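Local atomic coordinates of methylxanthine N3-demethylase NdmB (Pseudomonas putida, PDB entry 6ICL), a protein that catalyses the N3-demethylation of theobromine and related methylxanthines, including caffeine, as a Rieske-type iron oxygenase, releasing formaldehyde and using NADH and oxygen. Residues Gly63-Ile75 with Leu89-Leu103. Sequence-based numbering, arbitrary orientation.
Sequences GEKLVLARLNSKI and LSIGRVCSNAGKDYL
Asp101 OD2 receives the backbone N-H of Asn72 at 2.7 Å, on the anti side of the carboxylate and 26° out of its plane. The bond is returned by the other residue: Asp101 N donates to Asn72 OD1 at 2.9 Å, so each residue offers its backbone N-H to the side chain of its partner. The amide and the carboxylate lie alongside one another, pointing opposite ways, their planes 9° apart. Asn72 CG lies beside its own backbone N (chi1 -48°), which carries OD1 across to the strand while ND2 donates to a water that in turn bonds Asp101 O; ND2 also hydrogen-bonds Glu114 OE1. With an alanine in place of Asn72, Asp101 N would probably lose its acceptor, and the water and Glu114 OE1 their shared donor. Next to this pair the contact turns apolar. Leu71 CD2 lies against the backbone of Tyr102, 3.6 Å from its carbonyl C, and also meets Val94 CG1. The other methyl of Val94, CG2, packs on Ala69 CB at 3.8 Å. Farther along, Val67 CG1 and Leu103 CD2 meet tip to tip at 4.0 Å, while Val67 CG2, anti to its backbone N, presses on Ser90 CA at 3.6 Å. Ser90 OG turns to Asp80. Leu89 CB touches Val67 CG1, and the Leu89 side chain lies about 5 Å from the [2Fe-2S] cluster, close to Cys82 and Cys105 of its pocket. Within the Rieske domain, strand 64-71 of the larger antiparallel sheet thus packs against the hairpin 93-97/100-104 of the smaller four-stranded sheet, next to the cluster-binding loops, running nearly antiparallel to 100-103. On the far side of strand 64-71, Leu68 packs on Phe46 of helix 43-48 and on Met57 and Val59 of the neighbouring strand 57-61.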
loop_
_atom_site.group_PDB
_atom_site.type_symbol
_atom_site.label_atom_id
_atom_site.label_comp_id
_atom_site.label_asym_id
_atom_site.label_seq_id
_atom_site.Cartn_x
_atom_site.Cartn_y
_atom_site.Cartn_z
ATOM N N GLY A 63 -21.297 -21.826 3.475
ATOM C CA GLY A 63 -20.646 -22.024 2.200
ATOM C C GLY A 63 -21.492 -21.672 0.999
ATOM O O GLY A 63 -20.959 -21.617 -0.114
ATOM N N GLU A 64 -22.789 -21.421 1.175
ATOM C CA GLU A 64 -23.674 -21.093 0.066
ATOM C C GLU A 64 -23.668 -19.595 -0.193
ATOM O O GLU A 64 -23.747 -18.793 0.741
ATOM C CB GLU A 64 -25.119 -21.523 0.342
ATOM C CG GLU A 64 -25.273 -22.893 0.938
ATOM C CD GLU A 64 -25.347 -23.978 -0.099
ATOM O OE1 GLU A 64 -25.689 -25.115 0.282
ATOM O OE2 GLU A 64 -25.065 -23.706 -1.288
ATOM N N LYS A 65 -23.638 -19.232 -1.468
ATOM C CA LYS A 65 -23.765 -17.847 -1.884
ATOM C C LYS A 65 -25.243 -17.533 -2.094
ATOM O O LYS A 65 -25.907 -18.161 -2.925
ATOM C CB LYS A 65 -22.946 -17.610 -3.156
ATOM C CG LYS A 65 -21.525 -18.198 -3.042
ATOM C CD LYS A 65 -20.473 -17.451 -3.867
ATOM C CE LYS A 65 -20.841 -17.266 -5.325
ATOM N NZ LYS A 65 -19.624 -16.944 -6.144
ATOM N N LEU A 66 -25.746 -16.569 -1.340
ATOM C CA LEU A 66 -27.149 -16.174 -1.333
ATOM C C LEU A 66 -27.251 -14.730 -1.781
ATOM O O LEU A 66 -26.332 -13.937 -1.557
ATOM C CB LEU A 66 -27.776 -16.269 0.089
ATOM C CG LEU A 66 -27.620 -17.582 0.892
ATOM C CD1 LEU A 66 -28.340 -17.472 2.237
ATOM C CD2 LEU A 66 -28.143 -18.765 0.117
ATOM N N VAL A 67 -28.393 -14.378 -2.368
ATOM C CA VAL A 67 -28.725 -12.984 -2.647
ATOM C C VAL A 67 -29.907 -12.592 -1.771
ATOM O O VAL A 67 -30.862 -13.364 -1.618
ATOM C CB VAL A 67 -29.023 -12.754 -4.144
ATOM C CG1 VAL A 67 -30.096 -13.740 -4.654
ATOM C CG2 VAL A 67 -29.436 -11.303 -4.390
ATOM N N LEU A 68 -29.812 -11.422 -1.149
ATOM C CA LEU A 68 -30.904 -10.804 -0.421
ATOM C C LEU A 68 -31.439 -9.643 -1.247
ATOM O O LEU A 68 -30.663 -8.859 -1.806
ATOM C CB LEU A 68 -30.439 -10.286 0.947
ATOM C CG LEU A 68 -29.756 -11.310 1.871
ATOM C CD1 LEU A 68 -29.337 -10.665 3.178
ATOM C CD2 LEU A 68 -30.670 -12.521 2.140
ATOM N N ALA A 69 -32.759 -9.530 -1.331
ATOM C CA ALA A 69 -33.361 -8.364 -1.955
ATOM C C ALA A 69 -34.712 -8.116 -1.310
ATOM O O ALA A 69 -35.396 -9.055 -0.880
ATOM C CB ALA A 69 -33.536 -8.547 -3.463
ATOM N N ARG A 70 -35.092 -6.850 -1.244
ATOM C CA ARG A 70 -36.383 -6.480 -0.680
ATOM C C ARG A 70 -37.339 -6.288 -1.841
ATOM O O ARG A 70 -37.163 -5.373 -2.650
ATOM C CB ARG A 70 -36.302 -5.223 0.180
ATOM C CG ARG A 70 -37.668 -4.844 0.748
ATOM C CD ARG A 70 -37.541 -4.300 2.142
ATOM N NE ARG A 70 -36.548 -3.240 2.183
ATOM C CZ ARG A 70 -36.054 -2.730 3.298
ATOM N NH1 ARG A 70 -36.461 -3.178 4.475
ATOM N NH2 ARG A 70 -35.155 -1.763 3.230
ATOM N N LEU A 71 -38.325 -7.185 -1.938
ATOM C CA LEU A 71 -39.329 -7.187 -2.991
ATOM C C LEU A 71 -40.692 -7.013 -2.322
ATOM O O LEU A 71 -41.071 -7.827 -1.472
ATOM C CB LEU A 71 -39.288 -8.493 -3.792
ATOM C CG LEU A 71 -37.975 -8.910 -4.472
ATOM C CD1 LEU A 71 -38.183 -10.162 -5.308
ATOM C CD2 LEU A 71 -37.413 -7.792 -5.335
ATOM N N ASN A 72 -41.402 -5.940 -2.678
ATOM C CA ASN A 72 -42.740 -5.672 -2.144
ATOM C C ASN A 72 -42.720 -5.676 -0.624
ATOM O O ASN A 72 -43.514 -6.356 0.026
ATOM C CB ASN A 72 -43.750 -6.691 -2.669
ATOM C CG ASN A 72 -43.654 -6.877 -4.171
ATOM O OD1 ASN A 72 -43.773 -5.913 -4.919
ATOM N ND2 ASN A 72 -43.410 -8.110 -4.617
ATOM N N SER A 73 -41.757 -4.946 -0.060
ATOM C CA SER A 73 -41.576 -4.734 1.373
ATOM C C SER A 73 -41.124 -5.969 2.146
ATOM O O SER A 73 -41.031 -5.908 3.380
ATOM C CB SER A 73 -42.849 -4.185 2.022
ATOM O OG SER A 73 -43.229 -2.994 1.367
ATOM N N LYS A 74 -40.827 -7.089 1.486
ATOM C CA LYS A 74 -40.263 -8.230 2.196
ATOM C C LYS A 74 -38.910 -8.621 1.612
ATOM O O LYS A 74 -38.762 -8.786 0.392
ATOM C CB LYS A 74 -41.178 -9.464 2.164
ATOM C CG LYS A 74 -41.269 -10.231 3.536
ATOM C CD LYS A 74 -39.886 -10.617 4.177
ATOM C CE LYS A 74 -39.539 -9.895 5.545
ATOM N NZ LYS A 74 -38.887 -8.493 5.485
ATOM N N ILE A 75 -37.958 -8.850 2.506
ATOM C CA ILE A 75 -36.634 -9.311 2.121
ATOM C C ILE A 75 -36.692 -10.795 1.836
ATOM O O ILE A 75 -37.173 -11.588 2.653
ATOM C CB ILE A 75 -35.616 -9.002 3.222
ATOM C CG1 ILE A 75 -35.638 -7.512 3.538
ATOM C CG2 ILE A 75 -34.213 -9.444 2.792
ATOM C CD1 ILE A 75 -34.645 -7.153 4.622
ATOM N N LEU A 89 -26.912 -12.762 -9.083
ATOM C CA LEU A 89 -28.044 -11.857 -8.962
ATOM C C LEU A 89 -27.748 -10.718 -7.999
ATOM O O LEU A 89 -28.335 -9.631 -8.127
ATOM C CB LEU A 89 -29.299 -12.651 -8.530
ATOM C CG LEU A 89 -29.671 -13.786 -9.509
ATOM C CD1 LEU A 89 -30.769 -14.678 -8.951
ATOM C CD2 LEU A 89 -30.116 -13.213 -10.851
ATOM N N SER A 90 -26.805 -10.920 -7.063
ATOM C CA SER A 90 -26.551 -9.920 -6.023
ATOM C C SER A 90 -25.919 -8.646 -6.567
ATOM O O SER A 90 -25.887 -7.634 -5.849
ATOM C CB SER A 90 -25.662 -10.512 -4.915
ATOM O OG SER A 90 -24.398 -10.938 -5.439
ATOM N N ILE A 91 -25.404 -8.673 -7.795
ATOM C CA ILE A 91 -24.955 -7.456 -8.468
ATOM C C ILE A 91 -25.960 -7.001 -9.537
ATOM O O ILE A 91 -25.619 -6.201 -10.402
ATOM C CB ILE A 91 -23.536 -7.603 -9.058
ATOM C CG1 ILE A 91 -23.494 -8.572 -10.242
ATOM C CG2 ILE A 91 -22.531 -8.032 -7.972
ATOM C CD1 ILE A 91 -22.068 -8.704 -10.887
ATOM N N GLY A 92 -27.199 -7.493 -9.484
ATOM C CA GLY A 92 -28.221 -6.948 -10.357
ATOM C C GLY A 92 -29.000 -5.841 -9.684
ATOM O O GLY A 92 -28.440 -5.014 -8.962
ATOM N N ARG A 93 -30.311 -5.813 -9.878
ATOM C CA ARG A 93 -31.071 -4.694 -9.350
ATOM C C ARG A 93 -32.487 -5.146 -9.037
ATOM O O ARG A 93 -33.024 -6.052 -9.681
ATOM C CB ARG A 93 -31.101 -3.512 -10.332
ATOM C CG ARG A 93 -32.045 -3.697 -11.520
ATOM C CD ARG A 93 -32.044 -2.439 -12.407
ATOM N NE ARG A 93 -33.007 -2.520 -13.509
ATOM C CZ ARG A 93 -34.151 -1.838 -13.562
ATOM N NH1 ARG A 93 -34.485 -1.008 -12.570
ATOM N NH2 ARG A 93 -34.959 -1.982 -14.612
ATOM N N VAL A 94 -33.071 -4.505 -8.029
ATOM C CA VAL A 94 -34.497 -4.630 -7.753
ATOM C C VAL A 94 -35.224 -3.668 -8.688
ATOM O O VAL A 94 -34.921 -2.476 -8.720
ATOM C CB VAL A 94 -34.809 -4.306 -6.287
ATOM C CG1 VAL A 94 -36.321 -4.129 -6.105
ATOM C CG2 VAL A 94 -34.274 -5.404 -5.389
ATOM N N CYS A 95 -36.151 -4.196 -9.477
ATOM C CA CYS A 95 -36.930 -3.382 -10.408
ATOM C C CYS A 95 -38.416 -3.713 -10.239
ATOM O O CYS A 95 -38.787 -4.708 -9.615
ATOM C CB CYS A 95 -36.476 -3.630 -11.850
ATOM S SG CYS A 95 -36.815 -5.332 -12.366
ATOM N N SER A 96 -39.286 -2.874 -10.791
ATOM C CA SER A 96 -40.721 -3.074 -10.612
ATOM C C SER A 96 -41.440 -3.047 -11.950
ATOM O O SER A 96 -41.069 -2.312 -12.868
ATOM C CB SER A 96 -41.339 -2.019 -9.711
ATOM O OG SER A 96 -41.322 -0.780 -10.387
ATOM N N ASN A 97 -42.486 -3.861 -12.039
ATOM C CA ASN A 97 -43.369 -3.874 -13.195
ATOM C C ASN A 97 -44.794 -4.034 -12.681
ATOM O O ASN A 97 -45.071 -4.955 -11.903
ATOM C CB ASN A 97 -42.997 -5.009 -14.153
ATOM C CG ASN A 97 -43.785 -4.959 -15.447
ATOM O OD1 ASN A 97 -43.985 -3.888 -16.031
ATOM N ND2 ASN A 97 -44.249 -6.120 -15.897
ATOM N N ALA A 98 -45.683 -3.128 -13.092
ATOM C CA ALA A 98 -47.093 -3.207 -12.727
ATOM C C ALA A 98 -47.252 -3.336 -11.215
ATOM O O ALA A 98 -47.949 -4.213 -10.715
ATOM C CB ALA A 98 -47.771 -4.373 -13.447
ATOM N N GLY A 99 -46.517 -2.499 -10.485
ATOM C CA GLY A 99 -46.524 -2.494 -9.038
ATOM C C GLY A 99 -45.952 -3.713 -8.335
ATOM O O GLY A 99 -46.068 -3.791 -7.109
ATOM N N LYS A 100 -45.365 -4.679 -9.042
ATOM C CA LYS A 100 -44.716 -5.818 -8.398
ATOM C C LYS A 100 -43.200 -5.712 -8.558
ATOM O O LYS A 100 -42.701 -5.410 -9.650
ATOM C CB LYS A 100 -45.190 -7.159 -8.975
ATOM C CG LYS A 100 -46.639 -7.513 -8.697
ATOM C CD LYS A 100 -46.883 -7.867 -7.232
ATOM C CE LYS A 100 -48.378 -7.956 -6.935
ATOM N NZ LYS A 100 -48.660 -7.676 -5.503
ATOM N N ASP A 101 -42.472 -5.970 -7.471
ATOM C CA ASP A 101 -41.014 -5.937 -7.498
ATOM C C ASP A 101 -40.423 -7.264 -7.959
ATOM O O ASP A 101 -40.959 -8.340 -7.688
ATOM C CB ASP A 101 -40.464 -5.593 -6.118
ATOM C CG ASP A 101 -40.875 -4.221 -5.667
ATOM O OD1 ASP A 101 -41.178 -3.394 -6.548
ATOM O OD2 ASP A 101 -40.890 -3.969 -4.439
ATOM N N TYR A 102 -39.282 -7.171 -8.635
ATOM C CA TYR A 102 -38.566 -8.335 -9.120
ATOM C C TYR A 102 -37.073 -8.127 -8.902
ATOM O O TYR A 102 -36.575 -6.999 -8.828
ATOM C CB TYR A 102 -38.853 -8.603 -10.608
ATOM C CG TYR A 102 -40.325 -8.847 -10.871
ATOM C CD1 TYR A 102 -40.873 -10.121 -10.741
ATOM C CD2 TYR A 102 -41.177 -7.793 -11.210
ATOM C CE1 TYR A 102 -42.233 -10.341 -10.952
ATOM C CE2 TYR A 102 -42.544 -8.002 -11.423
ATOM C CZ TYR A 102 -43.058 -9.277 -11.296
ATOM O OH TYR A 102 -44.402 -9.491 -11.498
ATOM N N LEU A 103 -36.372 -9.237 -8.821
ATOM C CA LEU A 103 -34.917 -9.246 -8.786
ATOM C C LEU A 103 -34.428 -9.508 -10.204
ATOM O O LEU A 103 -34.648 -10.590 -10.762
ATOM C CB LEU A 103 -34.417 -10.293 -7.802
ATOM C CG LEU A 103 -32.911 -10.566 -7.781
ATOM C CD1 LEU A 103 -32.161 -9.341 -7.315
ATOM C CD2 LEU A 103 -32.708 -11.718 -6.823
HETATM O O HOH W 1 -43.145 -9.991 -7.294
#